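Local coordinates for monomethylamine methyltransferase MtmB1 (Methanosarcina barkeri, PDB 1NTH), which catalyses transfer of the methyl group of monomethylamine to the corrinoid cofactor of its partner protein MtmC, a step in methanogenesis from methylamine, at residues A[57-62]-A[322-327]; A[228-233]-A[287-292]; A[233-238]-A[265-270]; A[276-281]-A[316-321]; A[280-285]-A[328-333]. All blocks are in the same frame, centred on the assembly; numbering follows the deposited sequence.

How the interactions relate
The five contacts follow one side of a TIM barrel from its core to its outer coat. Interactions 2, 4 and 5 are buried and all use helix 271-288, which faces strand 227-231, helix 309-325 and strand 330-333 in turn; small residues and aliphatic carbons meet there, with Gln232, Ser289 and His282 bonded to neighbours; in interaction 4 a carboxylate meets a methyl. Interactions 1 and 3 are only partly buried. In interaction 1 helix 56-73 lies on the outside of helix 309-325, the helix of interaction 4, and aliphatic carbons of glutamates pack with Met59 and Phe325. Interaction 3 joins two loops, partly through water. Interactions 2 and 3 share Leu233, interactions 4 and 5 Ala280 and Thr281.

Interaction 1 (A[57-62]-A[322-327]); sequences DMMEKL and ISEFTD
Phe325 points its ring from the last turn of helix 309-325 at the backbone of Met59 and Glu60 in helix 56-73. The far end of the ring comes closest, with CZ 3.5 Å from Glu60 CA; the approach is oblique, and the ring is turned so that Met59 CB lies in its plane at the edge, 4.0 Å from Phe325 CE1. Glu60 adds CB, 3.6 Å from Phe325 CZ. Its CG stands anti to the backbone N (chi1 175°) and the rest of the chain runs on extended, so the carboxylate is carried beyond the ring. One ring face is covered from within its own helix by Glu324 CG, 3.4 Å above the plane and offset toward the rim. Met59 runs roughly perpendicular to the side chain of Glu324; a bend at chi3 (67°) brings Met59 CE to 3.8 Å from Glu324 CB. Methionine suits this place because its flexible, slim chain can fit between helices. Phe63, one turn beyond Met59, also meets the Phe325 ring. No hydrogen bond spans the two segments, which implies cohesion by dispersion and apolar burial, with both glutamates contributing their methylenes rather than their charges.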
# COMPACT_ATOMS: atom_id res chain seq x y z
N ASP A 57 -10.61 -33.72 -37.12
CA ASP A 57 -9.48 -34.51 -37.60
C ASP A 57 -8.46 -33.60 -38.27
O ASP A 57 -7.26 -33.74 -38.06
CB ASP A 57 -9.95 -35.59 -38.58
CG ASP A 57 -10.81 -36.65 -37.91
OD1 ASP A 57 -10.37 -37.22 -36.89
OD2 ASP A 57 -11.93 -36.91 -38.41
N MET A 58 -8.95 -32.67 -39.09
CA MET A 58 -8.09 -31.74 -39.79
C MET A 58 -7.44 -30.79 -38.78
O MET A 58 -6.28 -30.42 -38.91
CB MET A 58 -8.90 -30.93 -40.82
CG MET A 58 -8.07 -30.06 -41.75
SD MET A 58 -6.95 -31.03 -42.80
CE MET A 58 -8.11 -31.63 -44.04
N MET A 59 -8.20 -30.42 -37.75
CA MET A 59 -7.69 -29.53 -36.72
C MET A 59 -6.56 -30.20 -35.95
O MET A 59 -5.55 -29.56 -35.64
CB MET A 59 -8.81 -29.13 -35.76
CG MET A 59 -9.85 -28.23 -36.39
SD MET A 59 -11.32 -28.06 -35.37
CE MET A 59 -10.65 -27.16 -33.97
N GLU A 60 -6.72 -31.48 -35.64
CA GLU A 60 -5.69 -32.21 -34.91
C GLU A 60 -4.41 -32.29 -35.75
O GLU A 60 -3.31 -32.21 -35.21
CB GLU A 60 -6.17 -33.61 -34.54
CG GLU A 60 -5.09 -34.46 -33.89
CD GLU A 60 -5.63 -35.72 -33.25
OE1 GLU A 60 -6.49 -36.38 -33.88
OE2 GLU A 60 -5.18 -36.07 -32.14
N LYS A 61 -4.55 -32.45 -37.06
CA LYS A 61 -3.37 -32.52 -37.91
C LYS A 61 -2.70 -31.15 -37.96
O LYS A 61 -1.47 -31.06 -38.00
CB LYS A 61 -3.76 -32.97 -39.32
CG LYS A 61 -4.24 -34.42 -39.36
CD LYS A 61 -4.41 -34.93 -40.78
CE LYS A 61 -5.47 -34.15 -41.54
NZ LYS A 61 -5.57 -34.60 -42.96
N LEU A 62 -3.49 -30.09 -37.93
CA LEU A 62 -2.94 -28.73 -37.93
C LEU A 62 -2.16 -28.51 -36.64
O LEU A 62 -1.10 -27.89 -36.64
CB LEU A 62 -4.05 -27.69 -38.06
CG LEU A 62 -3.63 -26.23 -37.82
CD1 LEU A 62 -2.51 -25.85 -38.78
CD2 LEU A 62 -4.83 -25.31 -37.99
N ILE A 322 -6.07 -24.12 -31.37
CA ILE A 322 -5.42 -23.87 -30.09
C ILE A 322 -6.45 -24.04 -28.96
O ILE A 322 -6.12 -24.56 -27.89
CB ILE A 322 -4.82 -22.44 -30.06
CG1 ILE A 322 -3.54 -22.41 -30.91
CG2 ILE A 322 -4.53 -22.01 -28.62
CD1 ILE A 322 -2.42 -23.31 -30.41
N SER A 323 -7.68 -23.62 -29.21
CA SER A 323 -8.74 -23.74 -28.20
C SER A 323 -9.13 -25.19 -27.96
O SER A 323 -9.44 -25.58 -26.84
CB SER A 323 -9.98 -22.96 -28.63
OG SER A 323 -9.71 -21.58 -28.75
N GLU A 324 -9.09 -25.99 -29.02
CA GLU A 324 -9.46 -27.39 -28.93
C GLU A 324 -8.43 -28.27 -28.23
O GLU A 324 -8.79 -29.12 -27.41
CB GLU A 324 -9.72 -27.95 -30.33
CG GLU A 324 -10.01 -29.45 -30.36
CD GLU A 324 -11.39 -29.79 -29.85
OE1 GLU A 324 -11.62 -30.98 -29.51
OE2 GLU A 324 -12.25 -28.89 -29.78
N PHE A 325 -7.15 -28.06 -28.53
CA PHE A 325 -6.10 -28.89 -27.97
C PHE A 325 -5.22 -28.35 -26.85
O PHE A 325 -4.37 -29.07 -26.34
CB PHE A 325 -5.21 -29.41 -29.11
CG PHE A 325 -5.98 -30.15 -30.16
CD1 PHE A 325 -6.41 -29.49 -31.32
CD2 PHE A 325 -6.35 -31.47 -29.97
CE1 PHE A 325 -7.19 -30.15 -32.26
CE2 PHE A 325 -7.13 -32.14 -30.91
CZ PHE A 325 -7.56 -31.48 -32.06
N THR A 326 -5.42 -27.09 -26.47
CA THR A 326 -4.64 -26.50 -25.38
C THR A 326 -5.52 -25.58 -24.57
O THR A 326 -6.68 -25.33 -24.92
CB THR A 326 -3.44 -25.65 -25.89
OG1 THR A 326 -3.92 -24.36 -26.31
CG2 THR A 326 -2.74 -26.33 -27.06
N ASP A 327 -4.96 -25.07 -23.48
CA ASP A 327 -5.67 -24.14 -22.61
C ASP A 327 -5.04 -22.76 -22.73
O ASP A 327 -5.24 -21.89 -21.88
CB ASP A 327 -5.61 -24.64 -21.16
CG ASP A 327 -6.49 -25.85 -20.93
OD1 ASP A 327 -6.19 -26.64 -20.01
OD2 ASP A 327 -7.49 -26.01 -21.67

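Interaction 2 (A[228-233]-A[287-292]); sequences HEVSQL and LMSSAS
The flat group in this contact is the carboxamide of Gln232, and Met288 touches the methylene stem rather than the amide: its CE lies 4.0 Å from Gln232 CG. Around the amide the partners are polar. NE2 donates to Asp258 OD2 and to the carbonyl O of Thr281, while OE1 accepts from Asn284 ND2, so both ends of this buried group are satisfied and its rotation is fixed. In the TIM barrel, strand 227-231 belongs to the inner wall and helix 271-288 to the outer layer; helix 240-251 and strand 255-259 lie between them in the chain. Glutamine fits here because its methylenes can pack against a methionine while its tip joins strand and helix. The side chains of Gln232 and Met288 run antiparallel alongside each other; Met288 is extended until a bend at chi3 (81°) turns its methyl toward Gln232. Two residues before Gln232, Val230 points at Ser289, next to Met288, and Ile246 of helix 240-251 packs against both. Glu229, the residue before Val230, hydrogen-bonds the pyrrolysine at position 202. Ser289 is small enough to sit beside the valine, and its hydroxyl bonds Asp258 OD1, the other oxygen of the carboxylate held by Gln232. Val230 CG1 is equally far from Ser289 OG and Ser289 CB, 4.0 Å from each.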
# COMPACT_ATOMS: atom_id res chain seq x y z
N HIS A 228 1.40 -6.81 -20.42
CA HIS A 228 2.72 -6.34 -20.84
C HIS A 228 3.14 -7.01 -22.13
O HIS A 228 3.31 -8.22 -22.20
CB HIS A 228 3.72 -6.61 -19.72
CG HIS A 228 3.40 -5.88 -18.47
ND1 HIS A 228 4.20 -4.88 -17.96
CD2 HIS A 228 2.32 -5.94 -17.66
CE1 HIS A 228 3.62 -4.35 -16.90
NE2 HIS A 228 2.47 -4.98 -16.69
N GLU A 229 3.32 -6.18 -23.14
CA GLU A 229 3.63 -6.65 -24.48
C GLU A 229 5.08 -6.98 -24.82
O GLU A 229 6.00 -6.22 -24.52
CB GLU A 229 3.11 -5.60 -25.46
CG GLU A 229 3.33 -5.90 -26.91
CD GLU A 229 2.90 -4.72 -27.76
OE1 GLU A 229 3.78 -3.98 -28.25
OE2 GLU A 229 1.68 -4.53 -27.91
N VAL A 230 5.25 -8.13 -25.46
CA VAL A 230 6.55 -8.56 -25.95
C VAL A 230 6.23 -9.05 -27.37
O VAL A 230 5.29 -9.82 -27.57
CB VAL A 230 7.18 -9.68 -25.10
CG1 VAL A 230 6.30 -10.90 -25.09
CG2 VAL A 230 8.57 -10.01 -25.65
N SER A 231 7.01 -8.59 -28.35
CA SER A 231 6.73 -8.94 -29.74
C SER A 231 7.68 -9.94 -30.40
O SER A 231 8.89 -9.75 -30.39
CB SER A 231 6.71 -7.67 -30.59
OG SER A 231 5.81 -6.71 -30.06
N GLN A 232 7.11 -10.99 -30.97
CA GLN A 232 7.90 -11.97 -31.70
C GLN A 232 8.09 -11.39 -33.09
O GLN A 232 7.30 -10.55 -33.53
CB GLN A 232 7.17 -13.31 -31.82
CG GLN A 232 6.99 -14.08 -30.53
CD GLN A 232 6.48 -15.49 -30.77
OE1 GLN A 232 7.10 -16.25 -31.53
NE2 GLN A 232 5.36 -15.84 -30.15
N LEU A 233 9.12 -11.84 -33.80
CA LEU A 233 9.37 -11.34 -35.15
C LEU A 233 8.83 -12.34 -36.18
O LEU A 233 8.25 -13.36 -35.82
CB LEU A 233 10.86 -11.10 -35.34
CG LEU A 233 11.49 -10.14 -34.32
CD1 LEU A 233 12.96 -9.92 -34.66
CD2 LEU A 233 10.74 -8.82 -34.32
N LEU A 287 6.33 -20.76 -24.19
CA LEU A 287 7.62 -21.42 -24.01
C LEU A 287 8.73 -20.39 -23.84
O LEU A 287 9.38 -20.32 -22.79
CB LEU A 287 7.86 -22.31 -25.24
CG LEU A 287 9.00 -23.32 -25.35
CD1 LEU A 287 8.98 -24.30 -24.19
CD2 LEU A 287 8.85 -24.07 -26.67
N MET A 288 8.94 -19.59 -24.87
CA MET A 288 9.99 -18.58 -24.86
C MET A 288 9.66 -17.33 -24.04
O MET A 288 10.51 -16.80 -23.33
CB MET A 288 10.29 -18.17 -26.31
CG MET A 288 11.32 -17.06 -26.48
SD MET A 288 11.40 -16.49 -28.21
CE MET A 288 9.99 -15.39 -28.27
N SER A 289 8.42 -16.86 -24.14
CA SER A 289 8.01 -15.64 -23.45
C SER A 289 7.29 -15.78 -22.12
O SER A 289 6.95 -14.77 -21.51
CB SER A 289 7.12 -14.80 -24.38
OG SER A 289 7.77 -14.55 -25.61
N SER A 290 7.07 -17.02 -21.67
CA SER A 290 6.36 -17.25 -20.41
C SER A 290 5.05 -16.45 -20.42
O SER A 290 4.60 -15.95 -19.39
CB SER A 290 7.21 -16.81 -19.21
OG SER A 290 8.39 -17.59 -19.11
N ALA A 291 4.45 -16.35 -21.60
CA ALA A 291 3.22 -15.58 -21.76
C ALA A 291 2.02 -16.03 -20.94
O ALA A 291 1.82 -17.23 -20.70
CB ALA A 291 2.83 -15.54 -23.23
N SER A 292 1.22 -15.05 -20.51
CA SER A 292 -0.01 -15.31 -19.78
C SER A 292 -1.04 -15.54 -20.88
O SER A 292 -1.95 -16.34 -20.74
CB SER A 292 -0.41 -14.10 -18.93
OG SER A 292 0.53 -13.86 -17.90

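Interaction 3 (A[233-238]-A[265-270]); sequences LNELKI and GGYAGG
Tyr267 carries most of the contact of loop 265-270, laying its side chain beside Asn234, Glu235 and Lys237. Before it, Gly265 has a positive phi (85°) that suits glycine, and its N bonds the carbonyl O of Gly269 at 2.9 Å, drawing the loop into a compact turn. Gly266 then leads the chain past the carboxylate of Glu235. At Tyr267 the ring presents an edge: Asn234 O lies in the ring plane, 3.8 Å from Tyr267 CE2. Lys237 NZ approaches the same ring obliquely and donates to Asn234 O at 2.9 Å; Gln24 and Asp28 are further partners of this ammonium group. The backbone N of Tyr267 gives its hydrogen to a water 3.0 Å away, which in turn donates to Glu235 OE2. Ala268 repeats the arrangement, its N being 3.0 Å from a second water that also donates to Glu235 OE2. That oxygen further accepts from Ile263 N and, from above the carboxylate plane, from Asn234 ND2 at 2.9 Å, a nearly straight bond (166°); Asn234 ND2 also bonds Met261 O. Four donors thus grip one buried oxygen, for which an acidic residue is well suited; a cis peptide bond links Asn234 to Glu235. Gly269, with phi 121°, again has a conformation suited to glycine, and Gly270 is the N-cap residue of helix 271-288. Val277 of that helix packs on Glu235 and Ala268, Tyr267 touches Asp28 of helix 24-42, and strand 237-238 runs parallel to strand 75-77.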
# COMPACT_ATOMS: atom_id res chain seq x y z
N LEU A 233 9.12 -11.84 -33.80
CA LEU A 233 9.37 -11.34 -35.15
C LEU A 233 8.83 -12.34 -36.18
O LEU A 233 8.25 -13.36 -35.82
CB LEU A 233 10.86 -11.10 -35.34
CG LEU A 233 11.49 -10.14 -34.32
CD1 LEU A 233 12.96 -9.92 -34.66
CD2 LEU A 233 10.74 -8.82 -34.32
N ASN A 234 9.02 -12.03 -37.47
CA ASN A 234 8.53 -12.90 -38.54
C ASN A 234 9.65 -13.62 -39.29
O ASN A 234 10.54 -12.96 -39.82
CB ASN A 234 7.74 -12.08 -39.56
CG ASN A 234 6.53 -11.41 -38.94
OD1 ASN A 234 6.65 -10.50 -38.12
ND2 ASN A 234 5.35 -11.87 -39.33
N GLU A 235 9.65 -14.96 -39.32
CA GLU A 235 8.67 -15.83 -38.66
C GLU A 235 9.51 -16.76 -37.77
O GLU A 235 10.62 -17.13 -38.16
CB GLU A 235 7.92 -16.69 -39.70
CG GLU A 235 7.19 -15.92 -40.79
CD GLU A 235 6.03 -15.09 -40.28
OE1 GLU A 235 5.62 -15.29 -39.11
OE2 GLU A 235 5.52 -14.25 -41.04
N LEU A 236 8.98 -17.14 -36.61
CA LEU A 236 9.71 -17.99 -35.66
C LEU A 236 11.07 -17.36 -35.48
O LEU A 236 12.12 -17.97 -35.70
CB LEU A 236 9.85 -19.43 -36.18
CG LEU A 236 8.65 -20.35 -35.93
CD1 LEU A 236 7.46 -19.88 -36.74
CD2 LEU A 236 9.01 -21.78 -36.30
N LYS A 237 11.04 -16.10 -35.04
CA LYS A 237 12.25 -15.31 -34.89
C LYS A 237 12.11 -14.33 -33.73
O LYS A 237 11.00 -13.93 -33.38
CB LYS A 237 12.44 -14.54 -36.20
CG LYS A 237 13.65 -13.65 -36.29
CD LYS A 237 13.62 -12.87 -37.61
CE LYS A 237 13.59 -13.80 -38.82
NZ LYS A 237 13.40 -13.05 -40.10
N ILE A 238 13.23 -13.95 -33.13
CA ILE A 238 13.21 -13.03 -32.00
C ILE A 238 14.55 -12.30 -31.87
O ILE A 238 15.58 -12.76 -32.38
CB ILE A 238 12.92 -13.79 -30.68
CG1 ILE A 238 12.46 -12.81 -29.60
CG2 ILE A 238 14.15 -14.52 -30.21
CD1 ILE A 238 11.11 -12.18 -29.89
N GLY A 265 1.30 -14.91 -47.31
CA GLY A 265 2.04 -14.58 -48.52
C GLY A 265 3.46 -14.21 -48.16
O GLY A 265 4.25 -13.80 -49.02
N GLY A 266 3.79 -14.35 -46.87
CA GLY A 266 5.12 -14.04 -46.39
C GLY A 266 6.09 -15.19 -46.54
O GLY A 266 5.94 -16.02 -47.44
N TYR A 267 7.07 -15.27 -45.64
CA TYR A 267 8.08 -16.33 -45.72
C TYR A 267 7.54 -17.76 -45.63
O TYR A 267 8.12 -18.68 -46.20
CB TYR A 267 9.14 -16.14 -44.63
CG TYR A 267 9.88 -14.82 -44.70
CD1 TYR A 267 10.36 -14.32 -45.92
CD2 TYR A 267 10.13 -14.08 -43.55
CE1 TYR A 267 11.06 -13.12 -45.98
CE2 TYR A 267 10.83 -12.88 -43.60
CZ TYR A 267 11.29 -12.40 -44.81
OH TYR A 267 11.98 -11.21 -44.85
N ALA A 268 6.43 -17.95 -44.92
CA ALA A 268 5.86 -19.28 -44.76
C ALA A 268 5.13 -19.76 -46.01
O ALA A 268 5.13 -20.95 -46.33
CB ALA A 268 4.91 -19.31 -43.58
N GLY A 269 4.49 -18.82 -46.71
CA GLY A 269 3.75 -19.17 -47.90
C GLY A 269 2.28 -18.81 -47.82
O GLY A 269 1.93 -17.73 -47.34
N GLY A 270 1.42 -19.72 -48.26
CA GLY A 270 -0.01 -19.49 -48.28
C GLY A 270 -0.79 -19.65 -46.99
O GLY A 270 -0.23 -19.60 -45.89
O HOH W 1 6.87 -13.42 -43.34
O HOH W 2 4.71 -15.97 -43.44

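Interaction 4 (A[276-281]-A[316-321]); sequences IVDVAT and GWACAT
Apolar contact between helices 271-288 and 309-325 centres on Ala318, which turns its methyl toward the former. Val279 sends CG2 across to it, 4.2 Å from Ala318 CA and 4.4 Å from Ala318 CB. With CG1 anti to the backbone N (chi1 169°), the other methyl of the valine is the one left to face the neighbour. The backbones are close, Val279 CA and Ala318 CA being 5.6 Å apart, and alanine suits this place because a single methyl takes little room. A second kind of contact sets polar against apolar: Asp278 OD2 lies only 3.3 Å from Ala318 CB, a tight approach. The same carboxylate oxygen comes near Asp296 on strand 293-300. Both helices belong to the outer layer of the TIM barrel, one on each side of that strand in the chain, so the pair packs as sequential neighbours around the wall. No hydrogen bond crosses between the two segments; Thr321 OG1 bonds Trp317 O at 2.7 Å, and Thr321 N reaches the same oxygen from the opposite face of the carbonyl plane, so the threonine buries its hydroxyl with a partner of its own helix. Its side chain also packs on Leu62 and Phe63 of helix 56-73.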
# COMPACT_ATOMS: atom_id res chain seq x y z
N ILE A 276 0.16 -22.92 -39.99
CA ILE A 276 1.05 -23.83 -39.30
C ILE A 276 2.01 -22.98 -38.46
O ILE A 276 2.27 -23.28 -37.29
CB ILE A 276 1.87 -24.69 -40.30
CG1 ILE A 276 0.95 -25.70 -40.98
CG2 ILE A 276 3.02 -25.40 -39.58
CD1 ILE A 276 1.64 -26.51 -42.08
N VAL A 277 2.52 -21.91 -39.06
CA VAL A 277 3.43 -21.01 -38.36
C VAL A 277 2.70 -20.35 -37.19
O VAL A 277 3.25 -20.21 -36.10
CB VAL A 277 3.96 -19.90 -39.31
CG1 VAL A 277 4.62 -18.78 -38.51
CG2 VAL A 277 4.97 -20.50 -40.28
N ASP A 278 1.45 -19.95 -37.43
CA ASP A 278 0.64 -19.29 -36.41
C ASP A 278 0.48 -20.20 -35.19
O ASP A 278 0.65 -19.76 -34.05
CB ASP A 278 -0.73 -18.93 -36.97
CG ASP A 278 -1.45 -17.89 -36.12
OD1 ASP A 278 -0.94 -17.55 -35.04
OD2 ASP A 278 -2.52 -17.42 -36.55
N VAL A 279 0.15 -21.47 -35.42
CA VAL A 279 0.01 -22.41 -34.31
C VAL A 279 1.35 -22.53 -33.59
O VAL A 279 1.41 -22.54 -32.36
CB VAL A 279 -0.46 -23.81 -34.81
CG1 VAL A 279 -0.36 -24.84 -33.68
CG2 VAL A 279 -1.90 -23.71 -35.31
N ALA A 280 2.43 -22.61 -34.36
CA ALA A 280 3.76 -22.73 -33.78
C ALA A 280 4.11 -21.52 -32.90
O ALA A 280 4.75 -21.68 -31.86
CB ALA A 280 4.80 -22.89 -34.88
N THR A 281 3.71 -20.32 -33.31
CA THR A 281 4.03 -19.14 -32.52
C THR A 281 3.13 -18.98 -31.30
O THR A 281 3.53 -18.35 -30.32
CB THR A 281 4.04 -17.84 -33.39
OG1 THR A 281 2.75 -17.62 -33.98
CG2 THR A 281 5.07 -17.97 -34.49
N GLY A 316 -8.94 -17.89 -37.68
CA GLY A 316 -10.00 -18.80 -37.26
C GLY A 316 -9.53 -20.21 -37.02
O GLY A 316 -9.87 -20.83 -36.01
N TRP A 317 -8.74 -20.75 -37.94
CA TRP A 317 -8.22 -22.10 -37.80
C TRP A 317 -7.20 -22.21 -36.67
O TRP A 317 -7.22 -23.17 -35.91
CB TRP A 317 -7.60 -22.60 -39.11
CG TRP A 317 -8.61 -23.12 -40.08
CD1 TRP A 317 -9.45 -22.38 -40.87
CD2 TRP A 317 -8.92 -24.49 -40.34
NE1 TRP A 317 -10.26 -23.22 -41.61
CE2 TRP A 317 -9.96 -24.52 -41.30
CE3 TRP A 317 -8.42 -25.71 -39.85
CZ2 TRP A 317 -10.50 -25.72 -41.78
CZ3 TRP A 317 -8.96 -26.90 -40.33
CH2 TRP A 317 -9.99 -26.89 -41.28
N ALA A 318 -6.31 -21.23 -36.57
CA ALA A 318 -5.30 -21.27 -35.52
C ALA A 318 -5.95 -21.24 -34.13
O ALA A 318 -5.61 -22.05 -33.27
CB ALA A 318 -4.34 -20.09 -35.68
N CYS A 319 -6.88 -20.32 -33.93
CA CYS A 319 -7.55 -20.21 -32.64
C CYS A 319 -8.44 -21.39 -32.31
O CYS A 319 -8.44 -21.88 -31.18
CB CYS A 319 -8.36 -18.92 -32.57
SG CYS A 319 -9.05 -18.62 -30.91
N ALA A 320 -9.22 -21.86 -33.28
CA ALA A 320 -10.10 -22.99 -33.03
C ALA A 320 -9.26 -24.20 -32.63
O ALA A 320 -9.63 -24.95 -31.73
CB ALA A 320 -10.92 -23.32 -34.28
N THR A 321 -8.13 -24.37 -33.30
CA THR A 321 -7.24 -25.48 -33.02
C THR A 321 -6.56 -25.32 -31.66
O THR A 321 -6.48 -26.27 -30.88
CB THR A 321 -6.18 -25.60 -34.13
OG1 THR A 321 -6.86 -25.82 -35.38
CG2 THR A 321 -5.24 -26.77 -33.86

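Interaction 5 (A[280-285]-A[328-333]); sequences ATHINA and ILSGNQ
This is a buried packing contact between the outer and inner layers of the barrel, in which His282 and Ile283 of helix 271-288 lie against Ile328 and Ser330 of segment 328-333. Ile328 reaches in with its longer branch. Because CG1 stands anti to the carbonyl carbon (chi1 -64°) and the chain then runs extended, CD1 extends to the helix backbone, 3.9 Å from His282 O and 4.3 Å from Ile283 CA. A branched aliphatic residue fits well here: one arm spans the gap to the helix while its CB packs against Ile322 of helix 309-325. The second half of the contact is made by the imidazole of His282, which presents an edge to the strand. Ser330 CB sits near the ring plane, 4.1 Å from His282 CD2 and 4.2 Å from His282 NE2. In the TIM barrel fold, strand 330-333 pairs in parallel with strands 293-300 and 363-366, and helix 271-288 precedes strand 293-300 in the chain, so here it packs on the strand one further along the wall. Two polar neighbours fix the ring: His282 ND1 bonds the carbonyl O of Asp278, one turn back in the helix, while NE2 bonds Arg361 NH1. Since ND1 must give its hydrogen to that carbonyl, NE2 probably serves as acceptor. Ser330 holds its hydroxyl between the backbone N and the carbonyl carbon (chi1 73°), which leaves the methylene carbon, rather than OG, nearest the imidazole edge.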
# COMPACT_ATOMS: atom_id res chain seq x y z
N ALA A 280 2.43 -22.61 -34.36
CA ALA A 280 3.76 -22.73 -33.78
C ALA A 280 4.11 -21.52 -32.90
O ALA A 280 4.75 -21.68 -31.86
CB ALA A 280 4.80 -22.89 -34.88
N THR A 281 3.71 -20.32 -33.31
CA THR A 281 4.03 -19.14 -32.52
C THR A 281 3.13 -18.98 -31.30
O THR A 281 3.53 -18.35 -30.32
CB THR A 281 4.04 -17.84 -33.39
OG1 THR A 281 2.75 -17.62 -33.98
CG2 THR A 281 5.07 -17.97 -34.49
N HIS A 282 1.93 -19.56 -31.34
CA HIS A 282 1.03 -19.53 -30.18
C HIS A 282 1.72 -20.38 -29.11
O HIS A 282 1.75 -20.03 -27.93
CB HIS A 282 -0.34 -20.15 -30.49
CG HIS A 282 -1.35 -19.17 -31.02
ND1 HIS A 282 -1.26 -18.61 -32.28
CD2 HIS A 282 -2.48 -18.68 -30.47
CE1 HIS A 282 -2.30 -17.82 -32.47
NE2 HIS A 282 -3.05 -17.84 -31.39
N ILE A 283 2.27 -21.52 -29.53
CA ILE A 283 2.97 -22.41 -28.62
C ILE A 283 4.27 -21.78 -28.12
O ILE A 283 4.60 -21.85 -26.94
CB ILE A 283 3.28 -23.77 -29.31
CG1 ILE A 283 1.98 -24.51 -29.64
CG2 ILE A 283 4.15 -24.64 -28.40
CD1 ILE A 283 2.16 -25.77 -30.50
N ASN A 284 5.01 -21.14 -29.02
CA ASN A 284 6.27 -20.50 -28.63
C ASN A 284 6.04 -19.42 -27.58
O ASN A 284 6.91 -19.16 -26.74
CB ASN A 284 6.96 -19.89 -29.86
CG ASN A 284 8.38 -19.47 -29.57
OD1 ASN A 284 9.17 -20.27 -29.06
ND2 ASN A 284 8.73 -18.23 -29.88
N ALA A 285 4.87 -18.80 -27.61
CA ALA A 285 4.54 -17.74 -26.65
C ALA A 285 4.65 -18.21 -25.20
O ALA A 285 5.20 -17.51 -24.36
CB ALA A 285 3.13 -17.22 -26.92
N ILE A 328 -4.28 -22.55 -23.80
CA ILE A 328 -3.62 -21.27 -24.04
C ILE A 328 -4.64 -20.16 -24.27
O ILE A 328 -5.50 -20.27 -25.13
CB ILE A 328 -2.69 -21.34 -25.28
CG1 ILE A 328 -1.56 -22.34 -25.02
CG2 ILE A 328 -2.12 -19.96 -25.60
CD1 ILE A 328 -0.66 -22.58 -26.23
N LEU A 329 -4.53 -19.08 -23.49
CA LEU A 329 -5.44 -17.95 -23.64
C LEU A 329 -4.91 -17.08 -24.77
O LEU A 329 -3.70 -16.85 -24.87
CB LEU A 329 -5.49 -17.14 -22.33
CG LEU A 329 -6.04 -17.92 -21.13
CD1 LEU A 329 -5.81 -17.13 -19.85
CD2 LEU A 329 -7.52 -18.21 -21.34
N SER A 330 -5.80 -16.59 -25.63
CA SER A 330 -5.35 -15.78 -26.76
C SER A 330 -6.28 -14.67 -27.20
O SER A 330 -7.42 -14.56 -26.75
CB SER A 330 -5.09 -16.69 -27.96
OG SER A 330 -6.32 -17.13 -28.51
N GLY A 331 -5.78 -13.83 -28.10
CA GLY A 331 -6.58 -12.73 -28.61
C GLY A 331 -6.14 -12.45 -30.03
O GLY A 331 -5.20 -13.08 -30.52
N ASN A 332 -6.83 -11.52 -30.69
CA ASN A 332 -6.46 -11.15 -32.05
C ASN A 332 -6.53 -9.63 -32.15
O ASN A 332 -7.33 -8.99 -31.47
CB ASN A 332 -7.41 -11.80 -33.07
CG ASN A 332 -6.80 -11.87 -34.46
OD1 ASN A 332 -5.63 -11.53 -34.66
ND2 ASN A 332 -7.59 -12.31 -35.44
N GLN A 333 -5.67 -9.06 -32.99
CA GLN A 333 -5.58 -7.61 -33.18
C GLN A 333 -6.19 -7.18 -34.51
O GLN A 333 -6.13 -7.92 -35.50
CB GLN A 333 -4.13 -7.14 -33.08
CG GLN A 333 -3.15 -7.92 -33.92
CD GLN A 333 -1.71 -7.53 -33.64
OE1 GLN A 333 -1.26 -6.46 -34.01
NE2 GLN A 333 -0.99 -8.41 -32.96